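Local structure of ubiquitin-conjugating enzyme E2-21 kDa (Pichia angusta, 5NL8) at residues S5-L10 with G42-S47; K12-V17 with L36-D41; A61-E66 with I80-F85; C105-H110 with A180-Y185. The protein probably accepts activated ubiquitin from an E1 enzyme as a thioester and passes it on to target proteins, among them PEX5, in peroxisome biogenesis. All coordinates share one frame; numbering follows the deposited sequence.

Contact 1 of 4, residues S5-L10 with G42-S47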
# COMPACT_ATOMS: atom_id res chain seq x y z
N SER A 5 -19.68 -7.77 17.01
CA SER A 5 -20.05 -6.42 16.63
C SER A 5 -18.91 -5.74 15.88
O SER A 5 -19.11 -4.72 15.22
CB SER A 5 -20.42 -5.60 17.87
OG SER A 5 -19.55 -5.91 18.95
N THR A 6 -17.72 -6.32 15.98
CA THR A 6 -16.56 -5.82 15.26
C THR A 6 -16.80 -5.95 13.75
O THR A 6 -16.34 -5.13 12.96
CB THR A 6 -15.28 -6.57 15.65
OG1 THR A 6 -15.33 -7.90 15.15
CG2 THR A 6 -15.12 -6.60 17.16
N GLU A 7 -17.53 -7.00 13.38
CA GLU A 7 -17.90 -7.22 11.99
C GLU A 7 -18.80 -6.11 11.48
O GLU A 7 -18.71 -5.69 10.33
CB GLU A 7 -18.59 -8.58 11.83
CG GLU A 7 -17.65 -9.77 11.87
CD GLU A 7 -18.39 -11.09 11.80
OE1 GLU A 7 -19.02 -11.48 12.81
OE2 GLU A 7 -18.33 -11.75 10.74
N LYS A 8 -19.67 -5.62 12.36
CA LYS A 8 -20.58 -4.53 12.02
C LYS A 8 -19.79 -3.26 11.73
O LYS A 8 -20.06 -2.55 10.76
CB LYS A 8 -21.58 -4.30 13.14
CG LYS A 8 -22.93 -3.79 12.68
CD LYS A 8 -23.86 -3.56 13.85
CE LYS A 8 -24.47 -2.16 13.82
NZ LYS A 8 -23.43 -1.09 13.81
N ARG A 9 -18.81 -2.99 12.58
CA ARG A 9 -17.92 -1.84 12.41
C ARG A 9 -17.14 -1.93 11.11
O ARG A 9 -17.11 -0.97 10.32
CB ARG A 9 -16.95 -1.73 13.59
CG ARG A 9 -16.18 -0.43 13.64
CD ARG A 9 -15.28 -0.37 14.86
NE ARG A 9 -14.81 0.99 15.12
CZ ARG A 9 -13.68 1.50 14.64
NH1 ARG A 9 -12.89 0.76 13.87
NH2 ARG A 9 -13.33 2.74 14.94
N LEU A 10 -16.52 -3.08 10.88
CA LEU A 10 -15.74 -3.32 9.67
C LEU A 10 -16.59 -3.14 8.42
O LEU A 10 -16.15 -2.52 7.44
CB LEU A 10 -15.13 -4.72 9.69
CG LEU A 10 -13.91 -4.89 10.60
CD1 LEU A 10 -13.70 -6.35 10.96
CD2 LEU A 10 -12.67 -4.32 9.94
N GLY A 42 -14.49 -13.10 4.05
CA GLY A 42 -14.53 -12.65 5.43
C GLY A 42 -14.13 -11.20 5.58
O GLY A 42 -13.50 -10.62 4.69
N LEU A 43 -14.48 -10.61 6.72
CA LEU A 43 -14.24 -9.20 6.97
C LEU A 43 -12.92 -8.93 7.68
O LEU A 43 -12.62 -7.80 8.05
CB LEU A 43 -15.40 -8.61 7.79
CG LEU A 43 -16.76 -8.54 7.09
CD1 LEU A 43 -17.87 -8.30 8.10
CD2 LEU A 43 -16.76 -7.45 6.03
N PHE A 44 -12.12 -9.98 7.87
CA PHE A 44 -10.89 -9.87 8.64
C PHE A 44 -9.63 -9.97 7.79
O PHE A 44 -8.52 -9.90 8.31
CB PHE A 44 -10.87 -10.95 9.73
CG PHE A 44 -11.82 -10.68 10.85
CD1 PHE A 44 -13.13 -11.12 10.79
CD2 PHE A 44 -11.41 -9.97 11.97
CE1 PHE A 44 -14.01 -10.86 11.82
CE2 PHE A 44 -12.29 -9.71 13.00
CZ PHE A 44 -13.59 -10.16 12.93
N ARG A 45 -9.81 -10.12 6.48
CA ARG A 45 -8.70 -10.03 5.55
C ARG A 45 -9.13 -9.26 4.30
O ARG A 45 -10.15 -9.57 3.69
CB ARG A 45 -8.18 -11.42 5.18
CG ARG A 45 -7.39 -12.09 6.31
CD ARG A 45 -6.93 -13.49 5.95
NE ARG A 45 -5.76 -13.48 5.06
CZ ARG A 45 -5.34 -14.54 4.37
NH1 ARG A 45 -6.00 -15.69 4.45
NH2 ARG A 45 -4.27 -14.44 3.60
N TRP A 46 -8.33 -8.25 3.95
CA TRP A 46 -8.67 -7.29 2.90
C TRP A 46 -7.61 -7.15 1.82
O TRP A 46 -6.41 -7.28 2.07
CB TRP A 46 -8.91 -5.92 3.52
CG TRP A 46 -10.03 -5.91 4.49
CD1 TRP A 46 -9.97 -6.25 5.81
CD2 TRP A 46 -11.39 -5.58 4.21
NE1 TRP A 46 -11.22 -6.14 6.37
CE2 TRP A 46 -12.11 -5.72 5.41
CE3 TRP A 46 -12.07 -5.16 3.06
CZ2 TRP A 46 -13.47 -5.47 5.51
CZ3 TRP A 46 -13.43 -4.91 3.16
CH2 TRP A 46 -14.11 -5.07 4.37
N SER A 47 -8.07 -6.86 0.61
CA SER A 47 -7.22 -6.48 -0.50
C SER A 47 -7.49 -5.02 -0.88
O SER A 47 -8.64 -4.61 -1.00
CB SER A 47 -7.47 -7.39 -1.70
OG SER A 47 -6.78 -6.93 -2.85
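Leu-10 lays its CD1 methyl over one face of the Phe-44 ring, 4.3 Å from the ring centroid and 14° off the normal, shifted toward the rim. This CH-pi contact joins the first turn of helix 6-21 to the turn that leads into strand 45-51 of the ubiquitin-conjugating domain. Leu-10 CD1 also lies 3.4 Å from Leu-43 O, so Leu-10 fills the angle between the turn's backbone and the aromatic ring. Farther out along Phe-44, Glu-7 CG meets CE1 at 3.8 Å and Thr-6 OG1 comes within 3.6 Å of CZ, both approaching obliquely. Glu-7 offers its methylene part here, the two side chains crossing at about a right angle. Leu-43 packs against Glu-7 as well: with CG anti to its carbonyl carbon (chi1 -68°), it brings CD1 to 3.5 Å from Glu-7 O and up against Glu-7 CB. Trp-46 NE1 gives Leu-43 O a short but bent, weak hydrogen bond (2.7 Å, 128°). No hydrogen bond passes between residues 5-10 and 42-47; the helix start is held by methyl, methylene and ring surfaces, while the Leu-43 carbonyl gets a weak hydrogen bond from the indole of its own segment.

Contact 2 of 4, residues K12-V17 with L36-D41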
# COMPACT_ATOMS: atom_id res chain seq x y z
N LYS A 12 -19.37 -1.35 8.18
CA LYS A 12 -19.73 0.06 8.07
C LYS A 12 -18.60 0.86 7.43
O LYS A 12 -18.83 1.68 6.53
CB LYS A 12 -20.08 0.65 9.44
CG LYS A 12 -20.76 2.00 9.37
CD LYS A 12 -21.40 2.37 10.69
CE LYS A 12 -22.35 1.28 11.16
NZ LYS A 12 -23.72 1.47 10.61
N GLU A 13 -17.37 0.62 7.88
CA GLU A 13 -16.21 1.31 7.32
C GLU A 13 -16.02 0.98 5.84
O GLU A 13 -15.74 1.88 5.02
CB GLU A 13 -14.95 0.94 8.10
CG GLU A 13 -14.97 1.35 9.56
CD GLU A 13 -13.72 0.93 10.30
OE1 GLU A 13 -12.72 0.59 9.64
OE2 GLU A 13 -13.74 0.92 11.55
N TYR A 14 -16.17 -0.30 5.50
CA TYR A 14 -16.05 -0.75 4.12
C TYR A 14 -17.05 -0.04 3.22
O TYR A 14 -16.69 0.47 2.15
CB TYR A 14 -16.24 -2.27 4.04
CG TYR A 14 -16.25 -2.85 2.64
CD1 TYR A 14 -15.35 -2.41 1.67
CD2 TYR A 14 -17.15 -3.85 2.28
CE1 TYR A 14 -15.35 -2.94 0.39
CE2 TYR A 14 -17.16 -4.38 1.00
CZ TYR A 14 -16.26 -3.93 0.06
OH TYR A 14 -16.27 -4.46 -1.21
N ARG A 15 -18.30 -0.01 3.65
CA ARG A 15 -19.35 0.67 2.89
C ARG A 15 -19.07 2.16 2.78
O ARG A 15 -19.32 2.78 1.74
CB ARG A 15 -20.72 0.44 3.54
CG ARG A 15 -21.16 -1.02 3.57
CD ARG A 15 -22.63 -1.15 3.94
NE ARG A 15 -23.49 -0.57 2.92
CZ ARG A 15 -24.01 0.65 2.99
NH1 ARG A 15 -23.77 1.43 4.04
NH2 ARG A 15 -24.79 1.10 2.01
N ALA A 16 -18.54 2.75 3.85
CA ALA A 16 -18.17 4.16 3.84
C ALA A 16 -17.14 4.44 2.75
O ALA A 16 -17.25 5.44 2.03
CB ALA A 16 -17.63 4.58 5.20
N VAL A 17 -16.16 3.55 2.61
CA VAL A 17 -15.15 3.69 1.55
C VAL A 17 -15.74 3.47 0.15
O VAL A 17 -15.45 4.23 -0.78
CB VAL A 17 -13.97 2.72 1.77
CG1 VAL A 17 -13.11 2.62 0.52
CG2 VAL A 17 -13.14 3.16 2.97
N LEU A 36 -10.72 -1.26 -2.70
CA LEU A 36 -10.76 -1.98 -1.43
C LEU A 36 -11.86 -3.04 -1.44
O LEU A 36 -13.00 -2.74 -1.80
CB LEU A 36 -10.97 -1.01 -0.26
CG LEU A 36 -11.20 -1.62 1.13
CD1 LEU A 36 -9.92 -2.26 1.66
CD2 LEU A 36 -11.72 -0.58 2.10
N HIS A 37 -11.54 -4.27 -1.03
CA HIS A 37 -12.56 -5.32 -0.92
C HIS A 37 -12.04 -6.52 -0.13
O HIS A 37 -10.83 -6.71 -0.03
CB HIS A 37 -13.03 -5.77 -2.31
CG HIS A 37 -11.95 -6.32 -3.18
ND1 HIS A 37 -11.58 -7.65 -3.17
CD2 HIS A 37 -11.15 -5.71 -4.09
CE1 HIS A 37 -10.61 -7.84 -4.04
NE2 HIS A 37 -10.32 -6.68 -4.61
N PRO A 38 -12.95 -7.32 0.44
CA PRO A 38 -12.53 -8.51 1.18
C PRO A 38 -11.63 -9.42 0.35
O PRO A 38 -11.85 -9.58 -0.86
CB PRO A 38 -13.85 -9.21 1.51
CG PRO A 38 -14.84 -8.10 1.58
CD PRO A 38 -14.41 -7.11 0.53
N LEU A 39 -10.61 -9.99 0.98
CA LEU A 39 -9.68 -10.88 0.30
C LEU A 39 -10.40 -12.12 -0.23
O LEU A 39 -10.23 -12.51 -1.38
CB LEU A 39 -8.54 -11.28 1.22
CG LEU A 39 -7.32 -11.89 0.53
CD1 LEU A 39 -6.50 -10.81 -0.16
CD2 LEU A 39 -6.47 -12.68 1.51
N GLU A 40 -11.22 -12.73 0.63
CA GLU A 40 -12.02 -13.88 0.22
C GLU A 40 -13.49 -13.66 0.55
O GLU A 40 -14.19 -12.96 -0.17
CB GLU A 40 -11.49 -15.16 0.87
CG GLU A 40 -10.11 -15.58 0.35
CD GLU A 40 -9.66 -16.96 0.83
OE1 GLU A 40 -10.50 -17.72 1.35
OE2 GLU A 40 -8.46 -17.28 0.68
N ASP A 41 -13.95 -14.25 1.65
CA ASP A 41 -15.36 -14.16 2.03
C ASP A 41 -15.55 -13.68 3.47
O ASP A 41 -16.62 -13.83 4.05
CB ASP A 41 -16.04 -15.52 1.85
CG ASP A 41 -15.39 -16.61 2.69
OD1 ASP A 41 -14.22 -16.43 3.09
OD2 ASP A 41 -16.05 -17.64 2.96
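Apolar packing between Val-17, Tyr-14 and Leu-36 carries most of this contact, where helix 6-21 runs beside the edge strand 33-38 of the main sheet. The axes of 12-17 and 36-38 approach to 9.2 Å and run roughly antiparallel, at 145°. Leu-36 CD2 is the shared methyl: Val-17 CG1 sits 3.8 Å from it, and Tyr-14 CD1 lies 4.1 Å away as the two chains slide past each other in opposite directions. At the far end of the phenol, Pro-38 CD packs against Tyr-14 CZ at 3.7 Å, the proline ring crossing the tyrosine at about a right angle. Tyr-14 gets there by holding CG anti to its backbone N (chi1 175°), which swings the ring out across the strand, its hydroxyl end beside His-37 and Pro-38. There Tyr-14 OH rests in van der Waals contact with His-37 CB, 3.7 Å away; Trp-46 meets the same ring edge-to-face.

The polar approaches are few. Leu-36 O comes up to the edge of the Tyr-14 ring, near its plane and 3.2 Å from CE1, where it faces the ring's weakly positive rim. The imidazole of His-37 leads away from the helix, and His-37 ND1 bonds to Pro-38 O at 3.0 Å. Helix and strand thus adhere without any hydrogen bond between them, one tyrosine serving as oily surface for Leu-36 and Pro-38 and as a polarised ring edge for a strand carbonyl.

Contact 3 of 4, residues A61-E66 with I80-F85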
# COMPACT_ATOMS: atom_id res chain seq x y z
N ALA A 61 1.58 5.47 -10.28
CA ALA A 61 1.74 4.03 -10.37
C ALA A 61 0.94 3.39 -9.25
O ALA A 61 0.75 4.00 -8.20
CB ALA A 61 3.21 3.63 -10.28
N LEU A 62 0.45 2.17 -9.48
CA LEU A 62 -0.43 1.51 -8.52
C LEU A 62 0.26 0.36 -7.79
O LEU A 62 1.08 -0.36 -8.36
CB LEU A 62 -1.68 1.00 -9.23
CG LEU A 62 -2.49 2.01 -10.05
CD1 LEU A 62 -3.62 1.31 -10.79
CD2 LEU A 62 -3.05 3.10 -9.16
N TRP A 63 -0.10 0.18 -6.52
CA TRP A 63 0.36 -0.96 -5.73
C TRP A 63 -0.80 -1.66 -5.03
O TRP A 63 -1.80 -1.04 -4.67
CB TRP A 63 1.39 -0.53 -4.70
CG TRP A 63 2.76 -0.34 -5.26
CD1 TRP A 63 3.74 -1.28 -5.36
CD2 TRP A 63 3.30 0.87 -5.80
NE1 TRP A 63 4.86 -0.73 -5.93
CE2 TRP A 63 4.62 0.59 -6.21
CE3 TRP A 63 2.80 2.16 -5.98
CZ2 TRP A 63 5.44 1.55 -6.79
CZ3 TRP A 63 3.62 3.12 -6.56
CH2 TRP A 63 4.93 2.81 -6.95
N LYS A 64 -0.63 -2.97 -4.83
CA LYS A 64 -1.63 -3.78 -4.15
C LYS A 64 -1.21 -4.02 -2.71
O LYS A 64 -0.02 -4.14 -2.40
CB LYS A 64 -1.83 -5.11 -4.88
CG LYS A 64 -3.27 -5.59 -4.98
CD LYS A 64 -3.56 -6.14 -6.37
CE LYS A 64 -5.01 -6.59 -6.52
NZ LYS A 64 -5.34 -7.74 -5.63
N LEU A 65 -2.20 -4.10 -1.83
CA LEU A 65 -1.95 -4.28 -0.41
C LEU A 65 -2.81 -5.41 0.14
O LEU A 65 -3.93 -5.64 -0.33
CB LEU A 65 -2.26 -3.00 0.37
CG LEU A 65 -1.51 -1.71 0.07
CD1 LEU A 65 -2.14 -0.57 0.84
CD2 LEU A 65 -0.04 -1.83 0.42
N GLU A 66 -2.27 -6.10 1.14
CA GLU A 66 -3.04 -7.08 1.90
C GLU A 66 -3.09 -6.65 3.36
O GLU A 66 -2.08 -6.25 3.95
CB GLU A 66 -2.43 -8.47 1.75
CG GLU A 66 -3.13 -9.53 2.58
CD GLU A 66 -2.57 -10.92 2.33
OE1 GLU A 66 -2.18 -11.21 1.19
OE2 GLU A 66 -2.52 -11.71 3.29
N ILE A 80 -0.39 -4.72 7.84
CA ILE A 80 -0.51 -4.44 6.42
C ILE A 80 0.79 -4.74 5.69
O ILE A 80 1.88 -4.46 6.19
CB ILE A 80 -0.94 -2.97 6.20
CG1 ILE A 80 -2.27 -2.72 6.90
CG2 ILE A 80 -1.04 -2.65 4.72
CD1 ILE A 80 -2.82 -1.33 6.73
N LYS A 81 0.68 -5.33 4.50
CA LYS A 81 1.85 -5.59 3.68
C LYS A 81 1.60 -5.29 2.21
O LYS A 81 0.46 -5.37 1.74
CB LYS A 81 2.31 -7.05 3.84
CG LYS A 81 1.41 -8.07 3.16
CD LYS A 81 2.01 -9.48 3.21
CE LYS A 81 1.16 -10.47 2.43
NZ LYS A 81 1.68 -11.86 2.51
N PHE A 82 2.66 -4.93 1.49
CA PHE A 82 2.59 -4.82 0.04
C PHE A 82 2.61 -6.20 -0.61
O PHE A 82 3.28 -7.12 -0.13
CB PHE A 82 3.75 -3.98 -0.50
CG PHE A 82 3.58 -2.51 -0.29
CD1 PHE A 82 3.99 -1.91 0.89
CD2 PHE A 82 3.01 -1.72 -1.28
CE1 PHE A 82 3.83 -0.55 1.09
CE2 PHE A 82 2.85 -0.36 -1.08
CZ PHE A 82 3.26 0.23 0.10
N VAL A 83 1.87 -6.35 -1.70
CA VAL A 83 1.89 -7.59 -2.48
C VAL A 83 3.12 -7.61 -3.39
O VAL A 83 3.21 -6.85 -4.35
CB VAL A 83 0.62 -7.75 -3.33
CG1 VAL A 83 0.72 -8.98 -4.21
CG2 VAL A 83 -0.62 -7.81 -2.44
N VAL A 84 4.07 -8.48 -3.05
CA VAL A 84 5.33 -8.60 -3.78
C VAL A 84 5.47 -10.00 -4.38
O VAL A 84 5.34 -11.00 -3.68
CB VAL A 84 6.53 -8.31 -2.85
CG1 VAL A 84 7.84 -8.57 -3.56
CG2 VAL A 84 6.46 -6.88 -2.32
N PHE A 85 5.73 -10.06 -5.69
CA PHE A 85 5.91 -11.34 -6.37
C PHE A 85 7.38 -11.57 -6.74
O PHE A 85 8.17 -10.63 -6.78
CB PHE A 85 5.06 -11.41 -7.64
CG PHE A 85 3.57 -11.44 -7.39
CD1 PHE A 85 3.07 -11.95 -6.20
CD2 PHE A 85 2.68 -10.97 -8.34
CE1 PHE A 85 1.70 -11.97 -5.97
CE2 PHE A 85 1.32 -10.99 -8.12
CZ PHE A 85 0.82 -11.49 -6.93
O HOH W 1 1.96 -4.43 -5.36
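The beta hairpin of strands 62-68 and 79-82, the last two strands of the four-stranded antiparallel sheet, is joined here through Leu-65, Glu-66, Lys-81 and Phe-82. Glu-66 and Lys-81 form a hydrogen-bonded pair, with Glu-66 N to Lys-81 O at 2.9 Å and Lys-81 N to Glu-66 O at 3.0 Å, both nearly straight. Next to it Leu-65 faces Phe-82 as a non-hydrogen-bonded pair, and Val-83 N donates a hydrogen bond to Lys-64 O (3.0 Å). Beyond that the strands part, and a water takes a hydrogen bond from Lys-64 N while donating one to Val-83 O at 2.9 Å.

On the face carrying Leu-65 and Phe-82, Leu-65 CD2 makes a CH-pi contact over the phenyl ring, 3.6 Å from its centroid. The ring's edge turns toward the five-membered ring of Trp-63 in an offset edge-to-face pair, with centroids 5.7 Å apart and planes at 89°. Phe-82 also touches Ile-142 and Leu-146 of helix 135-147, so replacing it by an alanine would probably open a gap between sheet and helix and leave Leu-65 CD2 without the ring it covers. On the other face Glu-66 and Lys-81 lie side by side, but Glu-66 OE1 and Lys-81 NZ stay 4.1 Å apart, beyond a salt bridge, while Glu-66 OE2 pairs with Arg-45. An antiparallel sheet with its apolar face packed on a helix is typical of the ubiquitin-conjugating fold, and Phe-82 lies about 10 Å, side chain to side chain, from Cys-121, the predicted thioester-forming cysteine.

Contact 4 of 4, residues C105-H110 with A180-Y185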
# COMPACT_ATOMS: atom_id res chain seq x y z
N CYS A 105 2.42 -2.41 -10.12
CA CYS A 105 3.82 -2.76 -9.87
C CYS A 105 3.92 -3.75 -8.71
O CYS A 105 3.33 -3.55 -7.66
CB CYS A 105 4.64 -1.51 -9.56
SG CYS A 105 6.37 -1.85 -9.22
N TYR A 106 4.69 -4.82 -8.91
CA TYR A 106 4.74 -5.88 -7.91
C TYR A 106 6.09 -5.99 -7.19
O TYR A 106 6.46 -7.06 -6.72
CB TYR A 106 4.40 -7.23 -8.55
CG TYR A 106 2.94 -7.34 -8.93
CD1 TYR A 106 1.98 -7.52 -7.95
CD2 TYR A 106 2.54 -7.27 -10.25
CE1 TYR A 106 0.64 -7.62 -8.28
CE2 TYR A 106 1.20 -7.37 -10.59
CZ TYR A 106 0.26 -7.55 -9.60
OH TYR A 106 -1.07 -7.66 -9.92
N LYS A 107 6.81 -4.87 -7.12
CA LYS A 107 7.98 -4.75 -6.26
C LYS A 107 7.89 -3.40 -5.54
O LYS A 107 7.56 -2.40 -6.16
CB LYS A 107 9.28 -4.85 -7.07
CG LYS A 107 9.55 -6.20 -7.71
CD LYS A 107 10.03 -7.24 -6.70
CE LYS A 107 10.51 -8.50 -7.40
NZ LYS A 107 10.91 -9.57 -6.44
N MET A 108 8.18 -3.38 -4.24
CA MET A 108 8.12 -2.13 -3.49
C MET A 108 9.45 -1.83 -2.79
O MET A 108 9.71 -2.33 -1.69
CB MET A 108 6.98 -2.16 -2.46
CG MET A 108 6.98 -1.01 -1.45
SD MET A 108 7.21 0.63 -2.16
CE MET A 108 5.62 0.87 -2.94
N PRO A 109 10.29 -1.01 -3.43
CA PRO A 109 11.55 -0.54 -2.82
C PRO A 109 11.32 0.70 -1.97
O PRO A 109 11.05 1.79 -2.49
CB PRO A 109 12.42 -0.24 -4.04
CG PRO A 109 11.46 0.15 -5.09
CD PRO A 109 10.17 -0.59 -4.83
N HIS A 110 11.43 0.53 -0.66
CA HIS A 110 11.12 1.60 0.28
C HIS A 110 11.82 1.33 1.60
O HIS A 110 11.89 0.19 2.04
CB HIS A 110 9.60 1.71 0.47
CG HIS A 110 9.18 2.88 1.30
ND1 HIS A 110 9.28 2.90 2.68
CD2 HIS A 110 8.63 4.07 0.95
CE1 HIS A 110 8.82 4.05 3.13
NE2 HIS A 110 8.42 4.78 2.11
N ALA A 180 9.15 0.66 -13.88
CA ALA A 180 9.21 0.44 -15.32
C ALA A 180 9.40 -1.03 -15.69
O ALA A 180 8.93 -1.47 -16.74
CB ALA A 180 10.32 1.28 -15.93
N LYS A 181 10.07 -1.80 -14.84
CA LYS A 181 10.43 -3.16 -15.22
C LYS A 181 9.57 -4.27 -14.60
O LYS A 181 9.49 -5.37 -15.16
CB LYS A 181 11.90 -3.42 -14.89
CG LYS A 181 12.84 -2.99 -15.99
CD LYS A 181 12.40 -3.55 -17.33
CE LYS A 181 13.46 -3.38 -18.40
NZ LYS A 181 13.01 -3.92 -19.71
N TYR A 182 8.94 -4.00 -13.47
CA TYR A 182 8.25 -5.06 -12.73
C TYR A 182 6.75 -4.84 -12.55
O TYR A 182 6.20 -5.14 -11.49
CB TYR A 182 8.92 -5.24 -11.37
CG TYR A 182 10.32 -5.81 -11.46
CD1 TYR A 182 10.53 -7.19 -11.50
CD2 TYR A 182 11.43 -4.98 -11.50
CE1 TYR A 182 11.80 -7.72 -11.58
CE2 TYR A 182 12.71 -5.51 -11.59
CZ TYR A 182 12.89 -6.87 -11.63
OH TYR A 182 14.16 -7.40 -11.71
N SER A 183 6.08 -4.34 -13.59
CA SER A 183 4.64 -4.10 -13.55
C SER A 183 3.88 -5.01 -14.51
O SER A 183 4.38 -5.34 -15.59
CB SER A 183 4.33 -2.63 -13.89
OG SER A 183 4.82 -1.75 -12.89
N ALA A 184 2.66 -5.39 -14.13
CA ALA A 184 1.85 -6.29 -14.95
C ALA A 184 0.36 -6.08 -14.69
O ALA A 184 -0.00 -5.35 -13.79
CB ALA A 184 2.23 -7.74 -14.68
N TYR A 185 -0.49 -6.74 -15.47
CA TYR A 185 -1.94 -6.56 -15.36
C TYR A 185 -2.49 -7.00 -14.00
O TYR A 185 -1.75 -7.50 -13.16
CB TYR A 185 -2.65 -7.33 -16.47
CG TYR A 185 -2.80 -8.81 -16.21
CD1 TYR A 185 -4.05 -9.40 -16.11
CD2 TYR A 185 -1.68 -9.63 -16.05
CE1 TYR A 185 -4.19 -10.76 -15.87
CE2 TYR A 185 -1.81 -10.98 -15.81
CZ TYR A 185 -3.07 -11.54 -15.72
OH TYR A 185 -3.20 -12.89 -15.48
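Cys-105 and Ser-183 meet as an antiparallel non-hydrogen-bonded pair, their CA atoms 4.0 Å apart, and just beyond them Tyr-106 N gives Tyr-182 O a nearly straight hydrogen bond of 3.0 Å (175°). This is the small two-stranded sheet of 104-105 and 183-184, which ties the chain just after helix 168-181 to the loop approaching the His-Pro-Asn signature of the ubiquitin-conjugating fold. That signature starts at His-110, whose ND1 is bonded to Asn-112 N.

Ser-183 OG comes close over Cys-105, 3.3 Å from its CB, but its hydrogen bond goes back to Ile-179 O at the end of the helix. Tyr-182, the first residue to leave helical geometry, packs its CB against Lys-107 CG at 3.8 Å, the two side chains crossing at a slant. Lys-107 then bends at its second torsion (chi2 -76°) and carries NZ to Phe-85 O, so it lends this contact only its aliphatic root.

Tyr-106 reaches along Ala-184 and Tyr-185. Its CE2 stands 4.2 Å from Ala-184 CB, and the ring is stacked on Phe-85. With a serine in its place, Phe-85 would probably lose its stacking partner and the strand's end would be left with a gap beside Ala-184. The outermost link is slight, since Tyr-185 is poorly ordered: Tyr-185 O lies at the edge of the Tyr-106 ring, in its plane, where Tyr-106 OH donates a weak hydrogen bond of 3.3 Å.

How the contacts relate
All four contacts are partly buried. Contact 3 is the most central, its middle about 5 Å from the chain's centre; contacts 1 and 2 lie at one end of the domain, contact 1 farthest out and with the exposed Glu-7 in it, and contact 4 at the other. Contacts 1 and 2 hold the same helix, 6-21, against the turn and start of strand 45-51 and against strand 33-38, relying on apolar and ring surfaces without hydrogen bonds across. Contact 3 instead pairs backbones within the sheet; Arg-45 and Ser-47 of contact 1 reach its Glu-66 and Lys-64. Contact 4 mixes both modes and leans on contact 3 through Leu-62 O with Cys-105 N and Trp-63 NE1 with Lys-107 O.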